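Local coordinates for putative regulatory protein SCO4313 (Streptomyces coelicolor, PDB 2OI8), which probably binds cis-regulatory DNA as a TetR-family transcriptional regulator, at residues D58-L63 with T113-Y118; Q105-I110 with V186-L191; H155-R160 with A168-L173. One frame throughout, in Å; residues are numbered along the deposited sequence.

Contact 1: residues D58-L63 with T113-Y118; sequences DGRDEL and TPVPGY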
ATOM      1  N   ASP A  58     -27.343   1.955  -8.093  1.00 12.53           N
ATOM      2  CA  ASP A  58     -27.927   0.633  -8.037  1.00 14.18           C
ATOM      3  C   ASP A  58     -26.934  -0.338  -7.395  1.00 14.14           C
ATOM      4  O   ASP A  58     -26.353  -1.174  -8.079  1.00 14.87           O
ATOM      5  CB  ASP A  58     -28.358   0.164  -9.426  1.00 14.54           C
ATOM      6  CG  ASP A  58     -29.025  -1.196  -9.390  1.00 18.27           C
ATOM      7  OD1 ASP A  58     -29.394  -1.632  -8.268  1.00 22.30           O
ATOM      8  OD2 ASP A  58     -29.167  -1.841 -10.462  1.00 20.38           O
ATOM      9  N   GLY A  59     -26.719  -0.198  -6.086  1.00 14.04           N
ATOM     10  CA  GLY A  59     -25.881  -1.127  -5.337  1.00 13.45           C
ATOM     11  C   GLY A  59     -24.538  -0.571  -4.945  1.00 13.47           C
ATOM     12  O   GLY A  59     -24.014   0.340  -5.593  1.00 13.32           O
ATOM     13  N   ARG A  60     -23.974  -1.162  -3.896  1.00 13.21           N
ATOM     14  CA  ARG A  60     -22.713  -0.755  -3.324  1.00 13.41           C
ATOM     15  C   ARG A  60     -21.549  -0.709  -4.322  1.00 12.82           C
ATOM     16  O   ARG A  60     -20.647   0.124  -4.190  1.00 11.96           O
ATOM     17  CB  ARG A  60     -22.369  -1.660  -2.126  1.00 13.81           C
ATOM     18  CG  ARG A  60     -20.931  -1.480  -1.531  1.00 15.25           C
ATOM     19  CD  ARG A  60     -20.666  -2.514  -0.434  1.00 15.34           C
ATOM     20  NE  ARG A  60     -19.387  -3.237  -0.568  1.00 19.05           N
ATOM     21  CZ  ARG A  60     -19.204  -4.268  -1.393  1.00 20.09           C
ATOM     22  NH1 ARG A  60     -20.187  -4.669  -2.180  1.00 22.79           N
ATOM     23  NH2 ARG A  60     -18.047  -4.896  -1.455  1.00 21.81           N
ATOM     24  N   ASP A  61     -21.544  -1.605  -5.304  1.00 12.71           N
ATOM     25  CA  ASP A  61     -20.396  -1.661  -6.221  1.00 12.53           C
ATOM     26  C   ASP A  61     -20.414  -0.489  -7.174  1.00 11.74           C
ATOM     27  O   ASP A  61     -19.366   0.067  -7.475  1.00 12.23           O
ATOM     28  CB  ASP A  61     -20.338  -2.980  -6.996  1.00 13.17           C
ATOM     29  CG  ASP A  61     -19.912  -4.168  -6.122  1.00 13.84           C
ATOM     30  OD1 ASP A  61     -19.316  -3.957  -5.037  1.00 12.64           O
ATOM     31  OD2 ASP A  61     -20.200  -5.317  -6.533  1.00 16.55           O
ATOM     32  N   GLU A  62     -21.608  -0.115  -7.624  1.00 10.38           N
ATOM     33  CA  GLU A  62     -21.809   1.108  -8.401  1.00  9.88           C
ATOM     34  C   GLU A  62     -21.307   2.360  -7.679  1.00  8.79           C
ATOM     35  O   GLU A  62     -20.722   3.252  -8.300  1.00  8.51           O
ATOM     36  CB  GLU A  62     -23.284   1.298  -8.729  1.00  9.87           C
ATOM     37  CG  GLU A  62     -23.747   0.547  -9.947  1.00 11.46           C
ATOM     38  CD  GLU A  62     -24.974   1.182 -10.572  1.00 14.70           C
ATOM     39  OE1 GLU A  62     -25.262   2.385 -10.302  1.00 14.03           O
ATOM     40  OE2 GLU A  62     -25.648   0.468 -11.348  1.00 16.30           O
ATOM     41  N   LEU A  63     -21.552   2.421  -6.373  1.00  7.38           N
ATOM     42  CA  LEU A  63     -21.079   3.517  -5.582  1.00  6.27           C
ATOM     43  C   LEU A  63     -19.570   3.434  -5.459  1.00  6.45           C
ATOM     44  O   LEU A  63     -18.891   4.434  -5.666  1.00  5.91           O
ATOM     45  CB  LEU A  63     -21.728   3.521  -4.207  1.00  5.79           C
ATOM     46  CG  LEU A  63     -21.194   4.614  -3.272  1.00  5.63           C
ATOM     47  CD1 LEU A  63     -21.362   6.055  -3.825  1.00  2.77           C
ATOM     48  CD2 LEU A  63     -21.866   4.487  -1.920  1.00  7.09           C
ATOM     49  N   THR A 113      -5.651  -1.603   0.530  1.00  9.00           N
ATOM     50  CA  THR A 113      -6.284  -2.889   0.627  1.00  9.02           C
ATOM     51  C   THR A 113      -7.512  -2.964  -0.279  1.00  9.77           C
ATOM     52  O   THR A 113      -8.428  -2.163  -0.149  1.00  9.24           O
ATOM     53  CB  THR A 113      -6.654  -3.143   2.090  1.00  9.43           C
ATOM     54  OG1 THR A 113      -5.494  -2.884   2.899  1.00  7.34           O
ATOM     55  CG2 THR A 113      -7.171  -4.588   2.302  1.00  7.67           C
ATOM     56  N   PRO A 114      -7.543  -3.951  -1.189  1.00 10.76           N
ATOM     57  CA  PRO A 114      -8.669  -4.084  -2.117  1.00 11.95           C
ATOM     58  C   PRO A 114      -9.986  -4.273  -1.348  1.00 13.40           C
ATOM     59  O   PRO A 114      -9.983  -4.805  -0.231  1.00 13.32           O
ATOM     60  CB  PRO A 114      -8.363  -5.381  -2.885  1.00 12.06           C
ATOM     61  CG  PRO A 114      -6.975  -5.799  -2.529  1.00 11.09           C
ATOM     62  CD  PRO A 114      -6.553  -5.036  -1.308  1.00 10.67           C
ATOM     63  N   VAL A 115     -11.111  -3.866  -1.925  1.00 14.96           N
ATOM     64  CA  VAL A 115     -12.368  -4.051  -1.218  1.00 16.64           C
ATOM     65  C   VAL A 115     -12.886  -5.455  -1.495  1.00 18.16           C
ATOM     66  O   VAL A 115     -13.060  -5.828  -2.646  1.00 18.14           O
ATOM     67  CB  VAL A 115     -13.388  -2.968  -1.572  1.00 16.71           C
ATOM     68  CG1 VAL A 115     -14.679  -3.189  -0.798  1.00 16.40           C
ATOM     69  CG2 VAL A 115     -12.797  -1.614  -1.278  1.00 15.68           C
ATOM     70  N   PRO A 116     -13.072  -6.260  -0.429  1.00 20.21           N
ATOM     71  CA  PRO A 116     -13.463  -7.665  -0.576  1.00 21.17           C
ATOM     72  C   PRO A 116     -14.784  -7.769  -1.265  1.00 22.30           C
ATOM     73  O   PRO A 116     -15.709  -7.035  -0.929  1.00 22.49           O
ATOM     74  CB  PRO A 116     -13.623  -8.144   0.865  1.00 21.31           C
ATOM     75  CG  PRO A 116     -12.777  -7.230   1.659  1.00 21.05           C
ATOM     76  CD  PRO A 116     -12.906  -5.892   0.990  1.00 20.31           C
ATOM     77  N   GLY A 117     -14.856  -8.675  -2.232  1.00 23.74           N
ATOM     78  CA  GLY A 117     -16.088  -8.928  -2.966  1.00 25.02           C
ATOM     79  C   GLY A 117     -16.267  -8.037  -4.189  1.00 26.06           C
ATOM     80  O   GLY A 117     -16.983  -8.420  -5.128  1.00 26.43           O
ATOM     81  N   TYR A 118     -15.618  -6.866  -4.188  1.00 25.91           N
ATOM     82  CA  TYR A 118     -15.794  -5.889  -5.256  1.00 26.40           C
ATOM     83  C   TYR A 118     -14.923  -6.192  -6.472  1.00 28.40           C
ATOM     84  O   TYR A 118     -13.693  -6.279  -6.357  1.00 28.50           O
ATOM     85  CB  TYR A 118     -15.497  -4.464  -4.751  1.00 24.74           C
ATOM     86  CG  TYR A 118     -15.421  -3.440  -5.859  1.00 21.88           C
ATOM     87  CD1 TYR A 118     -16.575  -2.875  -6.387  1.00 20.05           C
ATOM     88  CD2 TYR A 118     -14.197  -3.053  -6.394  1.00 20.11           C
ATOM     89  CE1 TYR A 118     -16.524  -1.940  -7.416  1.00 19.81           C
ATOM     90  CE2 TYR A 118     -14.124  -2.111  -7.420  1.00 20.25           C
ATOM     91  CZ  TYR A 118     -15.300  -1.553  -7.930  1.00 21.23           C
ATOM     92  OH  TYR A 118     -15.252  -0.628  -8.958  1.00 19.85           O
TER

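Contact 2: residues Q105-I110 with V186-L191; sequences QRYFLI and VLSLEL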
ATOM      1  N   GLN A 105      -7.248   8.610   2.714  1.00  9.76           N
ATOM      2  CA  GLN A 105      -8.340   7.672   2.503  1.00 10.38           C
ATOM      3  C   GLN A 105      -8.560   7.487   1.025  1.00 10.61           C
ATOM      4  O   GLN A 105      -8.772   6.360   0.563  1.00 10.83           O
ATOM      5  CB  GLN A 105      -9.637   8.130   3.171  1.00 10.67           C
ATOM      6  CG  GLN A 105      -9.605   8.075   4.663  1.00 12.22           C
ATOM      7  CD  GLN A 105      -9.166   6.717   5.186  1.00 17.24           C
ATOM      8  OE1 GLN A 105      -9.728   5.659   4.831  1.00 19.91           O
ATOM      9  NE2 GLN A 105      -8.150   6.735   6.038  1.00 19.21           N
ATOM     10  N   ARG A 106      -8.478   8.590   0.281  1.00 10.06           N
ATOM     11  CA  ARG A 106      -8.595   8.513  -1.161  1.00  9.62           C
ATOM     12  C   ARG A 106      -7.425   7.717  -1.772  1.00  9.79           C
ATOM     13  O   ARG A 106      -7.633   6.899  -2.668  1.00 10.46           O
ATOM     14  CB  ARG A 106      -8.670   9.912  -1.731  1.00  9.53           C
ATOM     15  CG  ARG A 106      -8.949  10.005  -3.211  1.00 10.47           C
ATOM     16  CD  ARG A 106      -8.935  11.471  -3.638  1.00 11.71           C
ATOM     17  NE  ARG A 106      -7.719  12.151  -3.179  1.00 13.37           N
ATOM     18  CZ  ARG A 106      -7.524  13.466  -3.248  1.00 14.32           C
ATOM     19  NH1 ARG A 106      -8.464  14.247  -3.762  1.00 14.41           N
ATOM     20  NH2 ARG A 106      -6.389  14.002  -2.815  1.00 13.85           N
ATOM     21  N   TYR A 107      -6.208   7.930  -1.271  1.00  9.39           N
ATOM     22  CA  TYR A 107      -5.033   7.219  -1.755  1.00  8.65           C
ATOM     23  C   TYR A 107      -5.248   5.708  -1.614  1.00  9.05           C
ATOM     24  O   TYR A 107      -4.995   4.932  -2.553  1.00  8.78           O
ATOM     25  CB  TYR A 107      -3.774   7.677  -0.977  1.00  8.54           C
ATOM     26  CG  TYR A 107      -2.482   6.950  -1.362  1.00  6.75           C
ATOM     27  CD1 TYR A 107      -2.102   5.784  -0.697  1.00  3.72           C
ATOM     28  CD2 TYR A 107      -1.634   7.444  -2.387  1.00  4.75           C
ATOM     29  CE1 TYR A 107      -0.913   5.087  -1.039  1.00  3.67           C
ATOM     30  CE2 TYR A 107      -0.423   6.760  -2.739  1.00  3.07           C
ATOM     31  CZ  TYR A 107      -0.090   5.585  -2.064  1.00  6.95           C
ATOM     32  OH  TYR A 107       1.069   4.883  -2.368  1.00 10.18           O
ATOM     33  N   PHE A 108      -5.743   5.303  -0.450  1.00  9.01           N
ATOM     34  CA  PHE A 108      -5.847   3.890  -0.132  1.00  9.88           C
ATOM     35  C   PHE A 108      -6.994   3.176  -0.805  1.00  9.92           C
ATOM     36  O   PHE A 108      -6.948   1.966  -0.968  1.00  9.08           O
ATOM     37  CB  PHE A 108      -5.920   3.680   1.367  1.00 10.44           C
ATOM     38  CG  PHE A 108      -4.585   3.823   2.062  1.00 11.52           C
ATOM     39  CD1 PHE A 108      -3.475   3.087   1.623  1.00 12.21           C
ATOM     40  CD2 PHE A 108      -4.446   4.663   3.180  1.00 10.49           C
ATOM     41  CE1 PHE A 108      -2.213   3.203   2.292  1.00 14.51           C
ATOM     42  CE2 PHE A 108      -3.219   4.775   3.857  1.00 11.49           C
ATOM     43  CZ  PHE A 108      -2.098   4.051   3.415  1.00 12.50           C
ATOM     44  N   LEU A 109      -8.019   3.917  -1.210  1.00 10.15           N
ATOM     45  CA  LEU A 109      -9.084   3.307  -1.979  1.00 10.70           C
ATOM     46  C   LEU A 109      -8.506   2.794  -3.332  1.00 11.03           C
ATOM     47  O   LEU A 109      -8.900   1.744  -3.827  1.00 11.26           O
ATOM     48  CB  LEU A 109     -10.236   4.311  -2.143  1.00 10.95           C
ATOM     49  CG  LEU A 109     -11.544   3.798  -2.769  1.00 12.18           C
ATOM     50  CD1 LEU A 109     -12.401   2.907  -1.830  1.00 10.65           C
ATOM     51  CD2 LEU A 109     -12.354   4.957  -3.305  1.00  8.84           C
ATOM     52  N   ILE A 110      -7.551   3.522  -3.912  1.00 11.00           N
ATOM     53  CA  ILE A 110      -6.849   3.050  -5.112  1.00 10.78           C
ATOM     54  C   ILE A 110      -5.683   2.111  -4.743  1.00 10.20           C
ATOM     55  O   ILE A 110      -5.575   1.010  -5.272  1.00 10.43           O
ATOM     56  CB  ILE A 110      -6.218   4.239  -5.950  1.00 12.04           C
ATOM     57  CG1 ILE A 110      -7.269   5.241  -6.395  1.00 11.38           C
ATOM     58  CG2 ILE A 110      -5.384   3.684  -7.151  1.00 11.93           C
ATOM     59  CD1 ILE A 110      -8.529   4.493  -6.791  1.00 15.69           C
ATOM     60  N   VAL A 186       7.366   4.798  -0.963  1.00  7.24           N
ATOM     61  CA  VAL A 186       7.490   5.679   0.198  1.00  7.57           C
ATOM     62  C   VAL A 186       6.169   6.328   0.637  1.00  7.27           C
ATOM     63  O   VAL A 186       5.891   6.384   1.817  1.00  7.86           O
ATOM     64  CB  VAL A 186       8.693   6.647   0.120  1.00  7.67           C
ATOM     65  CG1 VAL A 186       9.427   6.508  -1.181  1.00  7.55           C
ATOM     66  CG2 VAL A 186       8.296   8.092   0.434  1.00  8.88           C
ATOM     67  N   LEU A 187       5.326   6.732  -0.299  1.00  6.92           N
ATOM     68  CA  LEU A 187       4.052   7.316   0.082  1.00  6.90           C
ATOM     69  C   LEU A 187       3.178   6.372   0.883  1.00  6.66           C
ATOM     70  O   LEU A 187       2.620   6.755   1.917  1.00  7.02           O
ATOM     71  CB  LEU A 187       3.290   7.850  -1.145  1.00  6.73           C
ATOM     72  CG  LEU A 187       3.916   9.094  -1.771  1.00  6.24           C
ATOM     73  CD1 LEU A 187       3.164   9.476  -3.037  1.00  4.49           C
ATOM     74  CD2 LEU A 187       3.966  10.251  -0.760  1.00  5.20           C
ATOM     75  N   SER A 188       3.049   5.138   0.434  1.00  6.34           N
ATOM     76  CA  SER A 188       2.149   4.259   1.152  1.00  6.92           C
ATOM     77  C   SER A 188       2.787   3.702   2.407  1.00  6.83           C
ATOM     78  O   SER A 188       2.100   3.429   3.382  1.00  6.91           O
ATOM     79  CB  SER A 188       1.617   3.174   0.246  1.00  6.73           C
ATOM     80  OG  SER A 188       2.682   2.609  -0.448  1.00  9.70           O
ATOM     81  N   LEU A 189       4.108   3.581   2.425  1.00  7.48           N
ATOM     82  CA  LEU A 189       4.775   3.213   3.680  1.00  7.31           C
ATOM     83  C   LEU A 189       4.603   4.277   4.705  1.00  7.74           C
ATOM     84  O   LEU A 189       4.362   3.957   5.849  1.00  7.40           O
ATOM     85  CB  LEU A 189       6.262   2.893   3.509  1.00  7.08           C
ATOM     86  CG  LEU A 189       6.587   1.537   2.876  1.00  6.21           C
ATOM     87  CD1 LEU A 189       8.092   1.425   2.759  1.00  7.68           C
ATOM     88  CD2 LEU A 189       6.030   0.375   3.709  1.00  2.85           C
ATOM     89  N   GLU A 190       4.706   5.548   4.320  1.00  9.04           N
ATOM     90  CA  GLU A 190       4.457   6.605   5.308  1.00 10.43           C
ATOM     91  C   GLU A 190       2.999   6.710   5.722  1.00  9.86           C
ATOM     92  O   GLU A 190       2.707   6.693   6.921  1.00 10.12           O
ATOM     93  CB  GLU A 190       5.088   7.964   4.965  1.00 10.31           C
ATOM     94  CG  GLU A 190       4.758   8.605   3.650  1.00 13.13           C
ATOM     95  CD  GLU A 190       5.829   9.645   3.240  1.00 14.52           C
ATOM     96  OE1 GLU A 190       6.374  10.358   4.126  1.00 19.36           O
ATOM     97  OE2 GLU A 190       6.130   9.756   2.023  1.00 18.39           O
ATOM     98  N   LEU A 191       2.092   6.743   4.741  1.00  9.95           N
ATOM     99  CA  LEU A 191       0.633   6.704   4.988  1.00  9.49           C
ATOM    100  C   LEU A 191       0.126   5.445   5.728  1.00  9.88           C
ATOM    101  O   LEU A 191      -0.899   5.491   6.410  1.00 10.24           O
ATOM    102  CB  LEU A 191      -0.125   6.868   3.667  1.00  9.05           C
ATOM    103  CG  LEU A 191      -0.032   8.257   3.004  1.00  9.74           C
ATOM    104  CD1 LEU A 191      -0.902   8.337   1.726  1.00  6.51           C
ATOM    105  CD2 LEU A 191      -0.487   9.327   3.991  1.00  8.35           C
TER

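Contact 3: residues H155-R160 with A168-L173; sequences HLDTHR and APSSAL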
ATOM      1  N   HIS A 155      11.782  -6.551 -22.662  1.00 36.29           N
ATOM      2  CA  HIS A 155      10.443  -7.058 -22.423  1.00 36.05           C
ATOM      3  C   HIS A 155       9.375  -6.037 -22.817  1.00 35.55           C
ATOM      4  O   HIS A 155       8.375  -6.382 -23.440  1.00 35.62           O
ATOM      5  CB  HIS A 155      10.311  -7.420 -20.951  1.00 36.00           C
ATOM      6  CG  HIS A 155       8.917  -7.746 -20.525  1.00 37.06           C
ATOM      7  ND1 HIS A 155       8.308  -8.946 -20.824  1.00 37.20           N
ATOM      8  CD2 HIS A 155       8.019  -7.036 -19.796  1.00 35.90           C
ATOM      9  CE1 HIS A 155       7.096  -8.962 -20.293  1.00 37.60           C
ATOM     10  NE2 HIS A 155       6.895  -7.812 -19.672  1.00 35.96           N
ATOM     11  N   LEU A 156       9.610  -4.780 -22.462  1.00 35.08           N
ATOM     12  CA  LEU A 156       8.626  -3.713 -22.635  1.00 34.29           C
ATOM     13  C   LEU A 156       8.317  -3.367 -24.092  1.00 33.78           C
ATOM     14  O   LEU A 156       7.272  -2.768 -24.382  1.00 34.02           O
ATOM     15  CB  LEU A 156       9.098  -2.455 -21.902  1.00 34.32           C
ATOM     16  CG  LEU A 156       8.585  -2.133 -20.494  1.00 34.45           C
ATOM     17  CD1 LEU A 156       8.223  -3.373 -19.708  1.00 35.20           C
ATOM     18  CD2 LEU A 156       9.602  -1.300 -19.736  1.00 33.87           C
ATOM     19  N   ASP A 157       9.220  -3.734 -24.998  1.00 32.55           N
ATOM     20  CA  ASP A 157       9.056  -3.441 -26.426  1.00 31.72           C
ATOM     21  C   ASP A 157       7.914  -4.242 -27.017  1.00 31.05           C
ATOM     22  O   ASP A 157       7.221  -3.782 -27.921  1.00 30.90           O
ATOM     23  CB  ASP A 157      10.345  -3.742 -27.203  1.00 31.70           C
ATOM     24  CG  ASP A 157      11.365  -2.629 -27.096  1.00 31.75           C
ATOM     25  OD1 ASP A 157      11.703  -2.026 -28.147  1.00 32.37           O
ATOM     26  OD2 ASP A 157      11.829  -2.342 -25.962  1.00 32.11           O
ATOM     27  N   THR A 158       7.733  -5.451 -26.499  1.00 30.24           N
ATOM     28  CA  THR A 158       6.623  -6.307 -26.893  1.00 29.41           C
ATOM     29  C   THR A 158       5.422  -6.167 -25.916  1.00 28.64           C
ATOM     30  O   THR A 158       4.315  -6.630 -26.205  1.00 28.33           O
ATOM     31  CB  THR A 158       7.107  -7.794 -27.130  1.00 29.48           C
ATOM     32  OG1 THR A 158       6.028  -8.601 -27.614  1.00 29.18           O
ATOM     33  CG2 THR A 158       7.709  -8.426 -25.857  1.00 29.75           C
ATOM     34  N   HIS A 159       5.642  -5.481 -24.790  1.00 27.76           N
ATOM     35  CA  HIS A 159       4.633  -5.358 -23.728  1.00 26.84           C
ATOM     36  C   HIS A 159       4.361  -3.910 -23.293  1.00 26.16           C
ATOM     37  O   HIS A 159       4.826  -3.465 -22.239  1.00 26.29           O
ATOM     38  CB  HIS A 159       5.041  -6.210 -22.523  1.00 26.75           C
ATOM     39  CG  HIS A 159       4.973  -7.682 -22.778  1.00 26.99           C
ATOM     40  ND1 HIS A 159       6.080  -8.430 -23.120  1.00 26.98           N
ATOM     41  CD2 HIS A 159       3.928  -8.545 -22.752  1.00 27.38           C
ATOM     42  CE1 HIS A 159       5.722  -9.691 -23.292  1.00 27.49           C
ATOM     43  NE2 HIS A 159       4.421  -9.788 -23.078  1.00 27.75           N
ATOM     44  N   ARG A 160       3.587  -3.180 -24.095  1.00 25.05           N
ATOM     45  CA  ARG A 160       3.425  -1.739 -23.875  1.00 23.89           C
ATOM     46  C   ARG A 160       2.064  -1.175 -24.265  1.00 23.22           C
ATOM     47  O   ARG A 160       1.867   0.048 -24.217  1.00 22.97           O
ATOM     48  CB  ARG A 160       4.521  -0.968 -24.602  1.00 23.86           C
ATOM     49  CG  ARG A 160       4.530  -1.198 -26.104  1.00 23.30           C
ATOM     50  CD  ARG A 160       5.830  -0.723 -26.686  1.00 22.10           C
ATOM     51  NE  ARG A 160       5.897   0.736 -26.747  1.00 21.34           N
ATOM     52  CZ  ARG A 160       7.020   1.441 -26.622  1.00 21.28           C
ATOM     53  NH1 ARG A 160       8.182   0.832 -26.397  1.00 21.69           N
ATOM     54  NH2 ARG A 160       6.981   2.762 -26.706  1.00 20.93           N
ATOM     55  N   ALA A 168       7.808   6.416 -27.718  1.00 26.57           N
ATOM     56  CA  ALA A 168       8.936   6.529 -26.775  1.00 26.95           C
ATOM     57  C   ALA A 168       9.705   5.238 -26.519  1.00 27.11           C
ATOM     58  O   ALA A 168       9.056   4.147 -26.305  1.00 27.06           O
ATOM     59  CB  ALA A 168       8.436   7.101 -25.431  1.00 26.55           C
ATOM     60  N   PRO A 169      11.092   5.370 -26.474  1.00 27.30           N
ATOM     61  CA  PRO A 169      11.904   4.160 -26.311  1.00 27.32           C
ATOM     62  C   PRO A 169      11.538   3.500 -24.980  1.00 27.15           C
ATOM     63  O   PRO A 169      11.268   4.196 -23.989  1.00 27.01           O
ATOM     64  CB  PRO A 169      13.350   4.701 -26.298  1.00 27.24           C
ATOM     65  CG  PRO A 169      13.236   6.157 -25.885  1.00 27.58           C
ATOM     66  CD  PRO A 169      11.951   6.625 -26.491  1.00 27.41           C
ATOM     67  N   SER A 170      11.512   2.173 -24.971  1.00 27.12           N
ATOM     68  CA  SER A 170      11.020   1.443 -23.826  1.00 27.18           C
ATOM     69  C   SER A 170      11.712   1.811 -22.521  1.00 27.13           C
ATOM     70  O   SER A 170      11.144   1.595 -21.450  1.00 27.67           O
ATOM     71  CB  SER A 170      11.102  -0.058 -24.074  1.00 27.48           C
ATOM     72  OG  SER A 170      10.036  -0.489 -24.912  1.00 28.36           O
ATOM     73  N   SER A 171      12.918   2.379 -22.592  1.00 27.01           N
ATOM     74  CA  SER A 171      13.623   2.834 -21.379  1.00 26.84           C
ATOM     75  C   SER A 171      12.875   3.954 -20.661  1.00 26.61           C
ATOM     76  O   SER A 171      12.900   4.037 -19.426  1.00 26.58           O
ATOM     77  CB  SER A 171      15.063   3.253 -21.675  1.00 26.75           C
ATOM     78  OG  SER A 171      15.139   4.078 -22.815  1.00 27.26           O
ATOM     79  N   ALA A 172      12.196   4.791 -21.443  1.00 26.48           N
ATOM     80  CA  ALA A 172      11.334   5.831 -20.895  1.00 25.98           C
ATOM     81  C   ALA A 172      10.139   5.212 -20.193  1.00 25.84           C
ATOM     82  O   ALA A 172       9.715   5.706 -19.152  1.00 26.17           O
ATOM     83  CB  ALA A 172      10.883   6.788 -21.991  1.00 25.95           C
ATOM     84  N   LEU A 173       9.594   4.127 -20.744  1.00 25.62           N
ATOM     85  CA  LEU A 173       8.471   3.446 -20.082  1.00 25.37           C
ATOM     86  C   LEU A 173       8.950   2.778 -18.796  1.00 25.42           C
ATOM     87  O   LEU A 173       8.254   2.801 -17.772  1.00 25.96           O
ATOM     88  CB  LEU A 173       7.791   2.409 -20.985  1.00 25.14           C
ATOM     89  CG  LEU A 173       7.201   2.746 -22.361  1.00 25.12           C
ATOM     90  CD1 LEU A 173       6.257   1.636 -22.818  1.00 24.52           C
ATOM     91  CD2 LEU A 173       6.486   4.080 -22.370  1.00 24.61           C
TER

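Contact 1: residues D58-L63 with T113-Y118
Asp61, in the first turn of helix 60-84, lies beside the ring of Tyr118, while Arg60, one residue earlier, reaches across to the turn that ends in this tyrosine. The aspartate and tyrosine side chains run past each other in opposite senses. Asp61 meets the rim of the ring: its OD1 stands 3.2 Å from Tyr118 CD1, near the ring plane, and its CB also comes in at the edge. The carboxylate plane is turned 72° from the ring, and OD1 is the oxygen that meets the C-H rim. Tyr118 keeps CG anti to its own nitrogen (chi1 170°), which sends the ring along the helix start; its hydroxyl is hydrogen-bonded to Thr65 OG1, one turn further on, and Thr65 OG1 also bonds Asp61 O.

Arg60 approaches Val115 from the opposite direction, its chain extended as far as CD and then bent. NH2 ends 3.2 Å from Pro116 O, which lies near the guanidinium plane at its edge, but the angle is too poor for a hydrogen bond; Val115 CG1, 3.8 Å from the same NH2, is met obliquely. Arg60 NH1 forms a salt bridge with Asp61 OD1 at 3.1 Å, the oxygen well out of the guanidinium plane, so the attraction is one of charge. That neighbouring positive charge probably steadies the carboxylate at the tyrosine rim.

Val115 to Tyr118 form a type II beta turn, closed by Tyr118 N to Val115 O, with Gly117 at a positive phi. Gly59 takes the N-cap position of the facing helix. The arrangement joins the connecting helix of the TetR fold, at its start just after the predicted helix-turn-helix, to a loop of the C-terminal domain.

Contact 2: residues Q105-I110 with V186-L191
Tyr107 and Phe108 of helix 104-111 pack against Leu187, Ser188 and Leu191 of helix 170-191 in a buried helix-helix contact within the C-terminal domain of the TetR fold. The local axes pass 11.2 Å apart at a crossing angle of -119°, a wide separation bridged by the two aromatic side chains. Tyr107 has CG anti to its backbone nitrogen (chi1 178°), which carries its ring straight out to the other helix. One face of this ring receives Leu191 CD1 in a CH-pi contact, the methyl carbon 4.0 Å from the ring centroid and displaced toward the rim. At the far end, Ser188 CB sits near the ring plane, 3.2 Å from Tyr107 OH, and Leu187 CB meets the hydroxyl end obliquely. Phe108 meets the same leucine: its CZ comes to 3.4 Å from Leu191 CB, so the leucine touches both rings, through CD1 on one and CB on the other. Within helix 104-111 the rings also meet, Tyr107 CD1 lying over a face of Phe108. Trp99 and Ala100 of helix 89-102 pack on Tyr107, and Phe108 also packs on Thr113 of the second subunit.

Both buried hydroxyls have partners in helix 170-191: Tyr107 OH is hydrogen-bonded to His184 ND1, and Ser188 OG to His184 O. Between the two segments the contact is mainly apolar, with no clear hydrogen bond, and the tyrosine's polar end is satisfied by the helix it packs against.

Contact 3: residues H155-R160 with A168-L173
Ser170 OG donates a hydrogen bond to Asp157 OD2 at 2.8 Å, arriving from above the carboxylate plane, 75° out of it. The serine carries OG beside its own backbone nitrogen (chi1 -78°), from where it faces the last turn of helix 151-158; Leu156 CB lies against it at 3.7 Å. Arg160 supplies the second polar link. Its NH2 is hydrogen-bonded to the carbonyl oxygen of Ala168, almost straight (173°) and with that oxygen in the guanidinium plane, though the modelled 2.5 Å is unusually short and the exact length doubtful. NH1 lies 2.7 Å from Ser170 OG at the same guanidinium's edge, but the angle is poor and no bond is formed.

These links join the end of helix 151-158 to the start of helix 170-191, two consecutive helices of the TetR C-terminal domain, so that the intervening loop leaves and returns at nearly the same place. Leu173 CD1 sits over the centre of one guanidinium face, 3.9 Å above the plane, and also touches Arg160 CB, while Val136 of helix 129-139 packs on the same leucine. A methionine in place of Arg160 would probably leave the Ala168 carbonyl without its donor and Leu173 without the flat group that covers it.

His155 O accepts from two donors, His159 ND1 at 3.1 Å and Thr158 N, which reach it from opposite faces of its plane. His155 NE2, in turn, is hydrogen-bonded to Asp201 N of the second subunit.

Contacts 2 and 3 are both buried and share helix 170-191, contact 3 at its beginning and contact 2 at its end, with centres about 27 Å apart. Contact 1 is a surface contact that reaches across to the part of the chain predicted to bind DNA. Its loop follows directly on helix 104-111, one of the two in contact 2, although the centres of contacts 1 and 2 lie about 19 Å apart. The chemistry changes with place: charge and a tyrosine rim at the partly exposed contact 1, aromatic and leucine packing in contact 2, and hydrogen bonds backed by leucines in contact 3. All three have residues that touch the second subunit.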